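Local coordinates for phosphodiesterase (Trypanosoma brucei brucei, PDB 5H2Q), which is a phosphodiesterase of the HD clan, a mainly helical protein without strands whose fold holds a zinc ion and a magnesium ion, at residues Ile50-Leu55 with Val70-Ile75; Leu167-Leu172 with Ser194-Val199; Asp25-Asp30 with Thr99-Leu104. All coordinates share one frame; numbering follows the deposited sequence.

Contact 1 of 3, residues Ile50-Leu55 with Val70-Ile75; sequences IAYRLL and VLLNFI
Y52 and L72 have the nearest CA atoms of segments 50-55 and 70-75, with Y52 CA 6.5 Å from L72 CA. The axes of the two short segments approach to 10.1 Å and run nearly antiparallel, with 149° between their N-to-C directions. The interface is made of hydrocarbon, and an aromatic ring suits it because one flat group can meet several aliphatic branches at once. With CG anti to the backbone N (chi1 -178°), the Y52 ring swings across to helix 68-80. L72 crosses it at about a right angle and lays CD1 over one face, a CH-pi contact in which L72 CD1 is 4.2 Å from the centroid of the Y52 ring and displaced toward the rim. Its CB also touches the ring, L72 CB lying 3.7 Å from Y52 CE1. From an oblique direction L71 brings CD2 to 3.9 Å from Y52 CD1. I75 comes instead at the ring edge, near the plane, and I75 CD1 reaches the helix backbone, 3.5 Å from Y52 CA. The small side chain of A51 fits here because it presents only its CB methyl to I75 CD1, at 4.2 Å. One turn on, L55 crosses L71 at about a right angle; L55 was modelled in two conformers, so the approach of its CD2 to L71 CD1, seen in one of them, is less certain. Within its own helix, R53 sets a face of its guanidinium against Y52 CE2, while its NH1 bonds to L17 O. Helix 10-17 adds L17 beside both Y52 and L72, with V16 and R13 also on L72. Helix 115-127 packs I123 on L55 and L126 on I75, and helix 90-105 supplies C97 against L55 and F90 against I75, so the antiparallel pair is built into a wider bundle.

Contact 2 of 3, residues Leu167-Leu172 with Ser194-Val199; sequences LAVEIL and SMIDCV
A single methionine, M195, bridges two helices of the phosphodiesterase family region, reaching from helix 185-200 to A168 and L172 on helix 159-172. The segments run nearly antiparallel, at 152°, with their axes 11.4 Å apart at closest approach. Their nearest alpha-carbons, A168 CA and I196 CA, are 8.6 Å apart. Such a spacing calls for a long side chain on one side. M195 starts extended, with CG anti to the backbone N (chi1 170°), and bends only at its last torsion, chi3 79°, which brings both SD and CE against L172 CD1 and A168 CB. It meets L172 tip to tip: M195 SD is 3.7 Å from L172 CD1. The methyl also reaches the alanine, M195 CE lying 4.0 Å from A168 CB. Methionine suits this place because its unbranched chain spans the distance and its polarisable sulfur packs readily among hydrocarbon groups, while alanine keeps the facing helix surface low. Toward the partly exposed border the branched residues V169 and I196 meet, CG2 of V169 being 4.0 Å from CD1 of I196, and these two side chains cross obliquely. Helix 115-127 also reaches the buried part, with T124 against M195 and V127 against A168, while V179 of a loop touches L172. The side chain of A168 is about 12 Å from the magnesium ion and about 13 Å from the zinc ion, so the contact lies outside the metal site. A nearly antiparallel helix pair packed through apolar side chains fits the all-alpha catalytic-domain fold of the cyclic nucleotide phosphodiesterase family.

Contact 3 of 3, residues Asp25-Asp30 with Thr99-Leu104; sequences DVTDID and TIYTFL
T102 of helix 90-105 buries the most surface here, followed by T27 of the loop 25-30 and then Y101. The CG2 methyl of T102 points at the loop backbone, 3.5 Å from T27 O and 3.8 Å from D28 O. Its hydroxyl is engaged within the helix: with chi1 72° OG1 sits between the backbone N and the carbonyl carbon, and T102 OG1 donates to T99 O at 2.6 Å, in the carbonyl plane and on a lone pair. T99 O takes the F103 N-H as well. Threonine thus suits a helix face turned to a loop, since its polar branch is satisfied at home and its methyl does the packing. I29 crosses T102 at about a right angle, I29 CG2 lying 3.8 Å from T102 CB. T27 lies side by side with Y101, the two side chains pointing the same way, and T27 CG2 meets Y101 CE1 at 3.8 Å, obliquely to the ring. D25 helps hold T27, for D25 OD1 accepts twice: from T27 OG1 at 2.6 Å, on the syn side, and from T27 N at 2.9 Å, from well above the carboxylate plane (52° out of it). R106 NH2 also bonds to T27 OG1, and Q98 NE2 bonds to the backbone oxygens of V26 and D28, so that Q98 of the same helix grips the loop backbone through two oxygens. W319 of helix 318-334 packs on both I29 and T102. Aspartate serves this loop because a short carboxylate can reach an N-H two residues on: D28 OD2 accepts from D30 N at 2.8 Å. The arrangement is characteristic of a loop shaped by two successive Asx turns, the first within a type I beta turn from D25 to D28, and docked on a helix.

Contacts 1 and 2 are buried unions of nearly antiparallel helices, whereas contact 3 lies at the surface and sets an irregular loop on a helix. Their chemistry follows: contact 1 depends on an aromatic ring among aliphatic branches, the sparser contact 2 on one long thioether, and contact 3 on threonine methyls beside a loop rich in hydrogen bonds of its own. Contacts 1 and 2 meet through F74, which packs on I171 and L172. L54 joins contacts 1 and 3, its CD1 lying against Y101, T27 and V26. Helix 115-127 packs on both contact 1 and contact 2, while contacts 2 and 3 do not touch. Helix 90-105, which carries half of contact 3, also borders contact 1.

Contact 1 of 3, residues Ile50-Leu55 with Val70-Ile75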
loop_
_atom_site.group_PDB
_atom_site.type_symbol
_atom_site.label_atom_id
_atom_site.label_comp_id
_atom_site.label_asym_id
_atom_site.label_seq_id
_atom_site.Cartn_x
_atom_site.Cartn_y
_atom_site.Cartn_z
ATOM N N ILE A 50 -11.248 8.142 6.729
ATOM C CA ILE A 50 -9.879 8.675 6.733
ATOM C C ILE A 50 -9.431 8.883 5.309
ATOM O O ILE A 50 -8.975 9.960 4.987
ATOM C CB ILE A 50 -8.884 7.785 7.535
ATOM C CG1 ILE A 50 -9.133 7.945 9.031
ATOM C CG2 ILE A 50 -7.392 8.161 7.223
ATOM C CD1 ILE A 50 -8.643 6.774 9.842
ATOM N N ALA A 51 -9.601 7.861 4.440
ATOM C CA ALA A 51 -9.198 7.993 3.051
ATOM C C ALA A 51 -10.028 9.088 2.341
ATOM O O ALA A 51 -9.484 9.915 1.627
ATOM C CB ALA A 51 -9.370 6.660 2.350
ATOM N N TYR A 52 -11.334 9.132 2.623
ATOM C CA TYR A 52 -12.242 10.106 2.002
ATOM C C TYR A 52 -11.862 11.541 2.371
ATOM O O TYR A 52 -11.661 12.354 1.478
ATOM C CB TYR A 52 -13.685 9.783 2.428
ATOM C CG TYR A 52 -14.752 10.680 1.838
ATOM C CD1 TYR A 52 -15.011 10.679 0.468
ATOM C CD2 TYR A 52 -15.597 11.422 2.661
ATOM C CE1 TYR A 52 -16.009 11.479 -0.079
ATOM C CE2 TYR A 52 -16.597 12.232 2.124
ATOM C CZ TYR A 52 -16.811 12.242 0.755
ATOM O OH TYR A 52 -17.788 13.042 0.221
ATOM N N ARG A 53 -11.729 11.834 3.678
ATOM C CA ARG A 53 -11.378 13.169 4.143
ATOM C C ARG A 53 -9.961 13.563 3.793
ATOM O O ARG A 53 -9.718 14.733 3.490
ATOM C CB ARG A 53 -11.668 13.320 5.643
ATOM C CG ARG A 53 -13.134 13.181 6.007
ATOM C CD ARG A 53 -13.989 14.199 5.267
ATOM N NE ARG A 53 -15.423 13.993 5.471
ATOM C CZ ARG A 53 -16.371 14.777 4.962
ATOM N NH1 ARG A 53 -17.650 14.530 5.212
ATOM N NH2 ARG A 53 -16.046 15.818 4.205
ATOM N N LEU A 54 -9.025 12.606 3.800
ATOM C CA LEU A 54 -7.649 12.920 3.401
ATOM C C LEU A 54 -7.625 13.407 1.948
ATOM O O LEU A 54 -7.060 14.458 1.648
ATOM C CB LEU A 54 -6.768 11.678 3.539
ATOM C CG LEU A 54 -5.298 11.838 3.169
ATOM C CD1 LEU A 54 -4.555 12.746 4.196
ATOM C CD2 LEU A 54 -4.638 10.492 3.070
ATOM N N LEU A 55 -8.283 12.654 1.064
ATOM C CA LEU A 55 -8.302 12.982 -0.357
ATOM C C LEU A 55 -9.135 14.239 -0.656
ATOM O O LEU A 55 -8.656 15.123 -1.354
ATOM C CB LEU A 55 -8.731 11.763 -1.178
ATOM C CG LEU A 55 -7.637 10.713 -1.503
ATOM C CD1 LEU A 55 -6.764 10.351 -0.292
ATOM C CD2 LEU A 55 -8.244 9.457 -2.100
ATOM N N VAL A 70 -18.470 10.322 -6.328
ATOM C CA VAL A 70 -17.727 9.296 -7.089
ATOM C C VAL A 70 -16.566 8.802 -6.210
ATOM O O VAL A 70 -16.353 7.597 -6.091
ATOM C CB VAL A 70 -17.279 9.770 -8.498
ATOM C CG1 VAL A 70 -16.235 8.826 -9.098
ATOM C CG2 VAL A 70 -18.496 9.855 -9.437
ATOM N N LEU A 71 -15.876 9.729 -5.556
ATOM C CA LEU A 71 -14.762 9.355 -4.672
ATOM C C LEU A 71 -15.282 8.437 -3.549
ATOM O O LEU A 71 -14.684 7.391 -3.282
ATOM C CB LEU A 71 -14.075 10.608 -4.111
ATOM C CG LEU A 71 -12.948 10.336 -3.085
ATOM C CD1 LEU A 71 -11.739 9.663 -3.741
ATOM C CD2 LEU A 71 -12.530 11.640 -2.369
ATOM N N LEU A 72 -16.427 8.791 -2.949
ATOM C CA LEU A 72 -16.969 7.949 -1.889
ATOM C C LEU A 72 -17.392 6.588 -2.411
ATOM O O LEU A 72 -17.039 5.593 -1.802
ATOM C CB LEU A 72 -18.095 8.641 -1.103
ATOM C CG LEU A 72 -18.550 7.845 0.155
ATOM C CD1 LEU A 72 -17.392 7.599 1.153
ATOM C CD2 LEU A 72 -19.703 8.519 0.828
ATOM N N ASN A 73 -18.108 6.529 -3.560
ATOM C CA ASN A 73 -18.520 5.262 -4.168
ATOM C C ASN A 73 -17.306 4.393 -4.447
ATOM O O ASN A 73 -17.304 3.202 -4.139
ATOM C CB ASN A 73 -19.245 5.516 -5.473
ATOM C CG ASN A 73 -20.666 5.949 -5.280
ATOM O OD1 ASN A 73 -21.255 5.747 -4.217
ATOM N ND2 ASN A 73 -21.267 6.474 -6.345
ATOM N N PHE A 74 -16.241 5.011 -4.960
ATOM C CA PHE A 74 -15.022 4.279 -5.239
ATOM C C PHE A 74 -14.420 3.685 -3.952
ATOM O O PHE A 74 -14.070 2.518 -3.951
ATOM C CB PHE A 74 -14.023 5.190 -5.972
ATOM C CG PHE A 74 -12.631 4.614 -6.052
ATOM C CD1 PHE A 74 -12.300 3.687 -7.036
ATOM C CD2 PHE A 74 -11.654 4.979 -5.125
ATOM C CE1 PHE A 74 -11.019 3.136 -7.082
ATOM C CE2 PHE A 74 -10.367 4.447 -5.188
ATOM C CZ PHE A 74 -10.055 3.555 -6.186
ATOM N N ILE A 75 -14.305 4.469 -2.868
ATOM C CA ILE A 75 -13.724 3.958 -1.621
ATOM C C ILE A 75 -14.547 2.802 -1.065
ATOM O O ILE A 75 -13.989 1.794 -0.610
ATOM C CB ILE A 75 -13.572 5.103 -0.595
ATOM C CG1 ILE A 75 -12.528 6.133 -1.120
ATOM C CG2 ILE A 75 -13.174 4.559 0.781
ATOM C CD1 ILE A 75 -12.538 7.477 -0.339
#

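Contact 2 of 3, residues Leu167-Leu172 with Ser194-Val199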
loop_
_atom_site.group_PDB
_atom_site.type_symbol
_atom_site.label_atom_id
_atom_site.label_comp_id
_atom_site.label_asym_id
_atom_site.label_seq_id
_atom_site.Cartn_x
_atom_site.Cartn_y
_atom_site.Cartn_z
ATOM N N LEU A 167 -9.257 -6.268 -10.721
ATOM C CA LEU A 167 -10.355 -5.769 -9.890
ATOM C C LEU A 167 -10.382 -4.268 -9.854
ATOM O O LEU A 167 -11.475 -3.680 -9.836
ATOM C CB LEU A 167 -10.270 -6.355 -8.484
ATOM C CG LEU A 167 -10.508 -7.874 -8.375
ATOM C CD1 LEU A 167 -10.240 -8.330 -6.973
ATOM C CD2 LEU A 167 -11.918 -8.271 -8.756
ATOM N N ALA A 168 -9.194 -3.628 -9.908
ATOM C CA ALA A 168 -9.153 -2.162 -9.928
ATOM C C ALA A 168 -9.864 -1.662 -11.182
ATOM O O ALA A 168 -10.694 -0.753 -11.112
ATOM C CB ALA A 168 -7.702 -1.657 -9.909
ATOM N N VAL A 169 -9.515 -2.256 -12.339
ATOM C CA VAL A 169 -10.105 -1.900 -13.640
ATOM C C VAL A 169 -11.622 -2.141 -13.609
ATOM O O VAL A 169 -12.392 -1.306 -14.121
ATOM C CB VAL A 169 -9.358 -2.637 -14.783
ATOM C CG1 VAL A 169 -10.091 -2.480 -16.119
ATOM C CG2 VAL A 169 -7.909 -2.142 -14.900
ATOM N N GLU A 170 -12.046 -3.250 -12.997
ATOM C CA GLU A 170 -13.473 -3.562 -12.869
ATOM C C GLU A 170 -14.204 -2.449 -12.088
ATOM O O GLU A 170 -15.262 -1.984 -12.513
ATOM C CB GLU A 170 -13.646 -4.910 -12.173
ATOM C CG GLU A 170 -15.102 -5.321 -12.052
ATOM C CD GLU A 170 -15.251 -6.777 -11.665
ATOM O OE1 GLU A 170 -15.893 -7.520 -12.442
ATOM O OE2 GLU A 170 -14.657 -7.194 -10.642
ATOM N N ILE A 171 -13.643 -2.043 -10.928
ATOM C CA ILE A 171 -14.257 -0.992 -10.110
ATOM C C ILE A 171 -14.392 0.285 -10.915
ATOM O O ILE A 171 -15.442 0.916 -10.943
ATOM C CB ILE A 171 -13.493 -0.771 -8.769
ATOM C CG1 ILE A 171 -13.708 -1.995 -7.821
ATOM C CG2 ILE A 171 -13.947 0.548 -8.074
ATOM C CD1 ILE A 171 -12.769 -2.057 -6.618
ATOM N N LEU A 172 -13.312 0.648 -11.595
ATOM C CA LEU A 172 -13.291 1.852 -12.376
ATOM C C LEU A 172 -14.139 1.781 -13.662
ATOM O O LEU A 172 -14.356 2.822 -14.276
ATOM C CB LEU A 172 -11.845 2.248 -12.667
ATOM C CG LEU A 172 -10.959 2.494 -11.429
ATOM C CD1 LEU A 172 -9.477 2.531 -11.843
ATOM C CD2 LEU A 172 -11.329 3.841 -10.714
ATOM N N SER A 194 -0.216 4.300 -15.157
ATOM C CA SER A 194 0.555 4.515 -13.933
ATOM C C SER A 194 0.030 3.686 -12.777
ATOM O O SER A 194 0.843 3.113 -12.057
ATOM C CB SER A 194 0.576 5.998 -13.556
ATOM O OG SER A 194 1.388 6.692 -14.488
ATOM N N MET A 195 -1.320 3.581 -12.625
ATOM C CA MET A 195 -1.916 2.784 -11.534
ATOM C C MET A 195 -1.494 1.310 -11.671
ATOM O O MET A 195 -0.994 0.708 -10.720
ATOM C CB MET A 195 -3.454 2.911 -11.547
ATOM C CG MET A 195 -4.145 1.924 -10.618
ATOM S SD MET A 195 -5.927 1.976 -10.879
ATOM C CE MET A 195 -6.061 0.977 -12.402
ATOM N N ILE A 196 -1.686 0.753 -12.866
ATOM C CA ILE A 196 -1.367 -0.637 -13.169
ATOM C C ILE A 196 0.131 -0.898 -12.969
ATOM O O ILE A 196 0.471 -1.831 -12.228
ATOM C CB ILE A 196 -1.928 -1.015 -14.585
ATOM C CG1 ILE A 196 -3.489 -1.089 -14.506
ATOM C CG2 ILE A 196 -1.329 -2.357 -15.098
ATOM C CD1 ILE A 196 -4.217 -0.984 -15.883
ATOM N N ASP A 197 1.022 -0.017 -13.491
ATOM C CA ASP A 197 2.466 -0.213 -13.297
ATOM C C ASP A 197 2.865 -0.147 -11.824
ATOM O O ASP A 197 3.648 -0.979 -11.377
ATOM C CB ASP A 197 3.291 0.754 -14.159
ATOM C CG ASP A 197 3.329 0.416 -15.656
ATOM O OD1 ASP A 197 3.011 -0.740 -16.025
ATOM O OD2 ASP A 197 3.709 1.291 -16.446
ATOM N N CYS A 198 2.225 0.754 -11.044
ATOM C CA CYS A 198 2.469 0.872 -9.615
ATOM C C CYS A 198 2.066 -0.384 -8.880
ATOM O O CYS A 198 2.810 -0.828 -7.998
ATOM C CB CYS A 198 1.740 2.076 -9.047
ATOM S SG CYS A 198 2.541 3.633 -9.424
ATOM N N VAL A 199 0.882 -0.929 -9.218
ATOM C CA VAL A 199 0.413 -2.167 -8.570
ATOM C C VAL A 199 1.346 -3.328 -8.924
ATOM O O VAL A 199 1.745 -4.089 -8.034
ATOM C CB VAL A 199 -1.070 -2.479 -8.861
ATOM C CG1 VAL A 199 -1.493 -3.832 -8.255
ATOM C CG2 VAL A 199 -1.954 -1.340 -8.349
#

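Contact 3 of 3, residues Asp25-Asp30 with Thr99-Leu104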
loop_
_atom_site.group_PDB
_atom_site.type_symbol
_atom_site.label_atom_id
_atom_site.label_comp_id
_atom_site.label_asym_id
_atom_site.label_seq_id
_atom_site.Cartn_x
_atom_site.Cartn_y
_atom_site.Cartn_z
ATOM N N ASP A 25 -5.190 14.974 13.303
ATOM C CA ASP A 25 -4.659 15.289 11.995
ATOM C C ASP A 25 -4.296 14.030 11.190
ATOM O O ASP A 25 -3.262 13.407 11.443
ATOM C CB ASP A 25 -3.483 16.244 12.139
ATOM C CG ASP A 25 -2.856 16.695 10.845
ATOM O OD1 ASP A 25 -3.416 16.386 9.771
ATOM O OD2 ASP A 25 -1.814 17.381 10.908
ATOM N N VAL A 26 -5.098 13.734 10.153
ATOM C CA VAL A 26 -4.873 12.542 9.306
ATOM C C VAL A 26 -3.679 12.719 8.346
ATOM O O VAL A 26 -3.310 11.768 7.662
ATOM C CB VAL A 26 -6.148 12.081 8.563
ATOM C CG1 VAL A 26 -7.247 11.699 9.560
ATOM C CG2 VAL A 26 -6.632 13.129 7.555
ATOM N N THR A 27 -3.101 13.923 8.278
ATOM C CA THR A 27 -1.961 14.180 7.382
ATOM C C THR A 27 -0.594 14.032 8.081
ATOM O O THR A 27 0.431 14.192 7.431
ATOM C CB THR A 27 -2.054 15.590 6.753
ATOM O OG1 THR A 27 -1.735 16.573 7.738
ATOM C CG2 THR A 27 -3.402 15.885 6.083
ATOM N N ASP A 28 -0.580 13.810 9.390
ATOM C CA ASP A 28 0.658 13.732 10.177
ATOM C C ASP A 28 1.453 12.432 10.019
ATOM O O ASP A 28 0.854 11.360 9.934
ATOM C CB ASP A 28 0.337 13.985 11.663
ATOM C CG ASP A 28 1.540 14.491 12.433
ATOM O OD1 ASP A 28 1.760 15.730 12.446
ATOM O OD2 ASP A 28 2.341 13.653 12.898
ATOM N N ILE A 29 2.814 12.509 10.051
ATOM C CA ILE A 29 3.618 11.291 10.000
ATOM C C ILE A 29 3.361 10.397 11.219
ATOM O O ILE A 29 3.529 9.185 11.099
ATOM C CB ILE A 29 5.135 11.509 9.741
ATOM C CG1 ILE A 29 5.870 12.102 10.977
ATOM C CG2 ILE A 29 5.373 12.338 8.461
ATOM C CD1 ILE A 29 7.419 12.048 10.866
ATOM N N ASP A 30 2.925 10.978 12.365
ATOM C CA ASP A 30 2.624 10.246 13.601
ATOM C C ASP A 30 1.191 9.774 13.714
ATOM O O ASP A 30 0.785 9.285 14.786
ATOM C CB ASP A 30 3.007 11.079 14.845
ATOM C CG ASP A 30 4.497 11.282 15.057
ATOM O OD1 ASP A 30 5.287 10.731 14.278
ATOM O OD2 ASP A 30 4.869 11.996 16.012
ATOM N N THR A 99 0.151 6.991 4.433
ATOM C CA THR A 99 1.617 7.047 4.478
ATOM C C THR A 99 2.185 7.701 3.238
ATOM O O THR A 99 3.002 8.616 3.350
ATOM C CB THR A 99 2.209 5.643 4.704
ATOM O OG1 THR A 99 1.625 5.114 5.883
ATOM C CG2 THR A 99 3.719 5.686 4.883
ATOM N N ILE A 100 1.729 7.281 2.049
ATOM C CA ILE A 100 2.204 7.870 0.798
ATOM C C ILE A 100 1.883 9.377 0.809
ATOM O O ILE A 100 2.723 10.184 0.426
ATOM C CB ILE A 100 1.664 7.136 -0.435
ATOM C CG1 ILE A 100 2.339 5.726 -0.545
ATOM C CG2 ILE A 100 1.924 7.931 -1.711
ATOM C CD1 ILE A 100 1.703 4.872 -1.566
ATOM N N TYR A 101 0.693 9.751 1.297
ATOM C CA TYR A 101 0.348 11.166 1.403
ATOM C C TYR A 101 1.465 11.916 2.197
ATOM O O TYR A 101 1.917 12.982 1.762
ATOM C CB TYR A 101 -0.992 11.342 2.125
ATOM C CG TYR A 101 -1.434 12.788 2.118
ATOM C CD1 TYR A 101 -0.968 13.686 3.077
ATOM C CD2 TYR A 101 -2.304 13.262 1.143
ATOM C CE1 TYR A 101 -1.338 15.031 3.046
ATOM C CE2 TYR A 101 -2.673 14.606 1.093
ATOM C CZ TYR A 101 -2.202 15.482 2.056
ATOM O OH TYR A 101 -2.621 16.794 2.041
ATOM N N THR A 102 1.935 11.333 3.312
ATOM C CA THR A 102 3.015 11.974 4.076
ATOM C C THR A 102 4.297 12.050 3.293
ATOM O O THR A 102 5.019 13.041 3.451
ATOM C CB THR A 102 3.251 11.354 5.453
ATOM O OG1 THR A 102 3.857 10.076 5.296
ATOM C CG2 THR A 102 1.970 11.266 6.318
ATOM N N PHE A 103 4.623 11.007 2.497
ATOM C CA PHE A 103 5.859 11.050 1.690
ATOM C C PHE A 103 5.768 12.162 0.689
ATOM O O PHE A 103 6.720 12.891 0.506
ATOM C CB PHE A 103 6.125 9.727 0.977
ATOM C CG PHE A 103 6.354 8.529 1.870
ATOM C CD1 PHE A 103 6.724 8.690 3.208
ATOM C CD2 PHE A 103 6.212 7.237 1.372
ATOM C CE1 PHE A 103 6.963 7.572 4.029
ATOM C CE2 PHE A 103 6.452 6.127 2.194
ATOM C CZ PHE A 103 6.808 6.303 3.514
ATOM N N LEU A 104 4.592 12.324 0.056
ATOM C CA LEU A 104 4.412 13.389 -0.920
ATOM C C LEU A 104 4.447 14.773 -0.316
ATOM O O LEU A 104 5.161 15.619 -0.852
ATOM C CB LEU A 104 3.063 13.200 -1.674
ATOM C CG LEU A 104 2.954 11.981 -2.584
ATOM C CD1 LEU A 104 1.507 11.782 -3.080
ATOM C CD2 LEU A 104 3.912 12.098 -3.767
#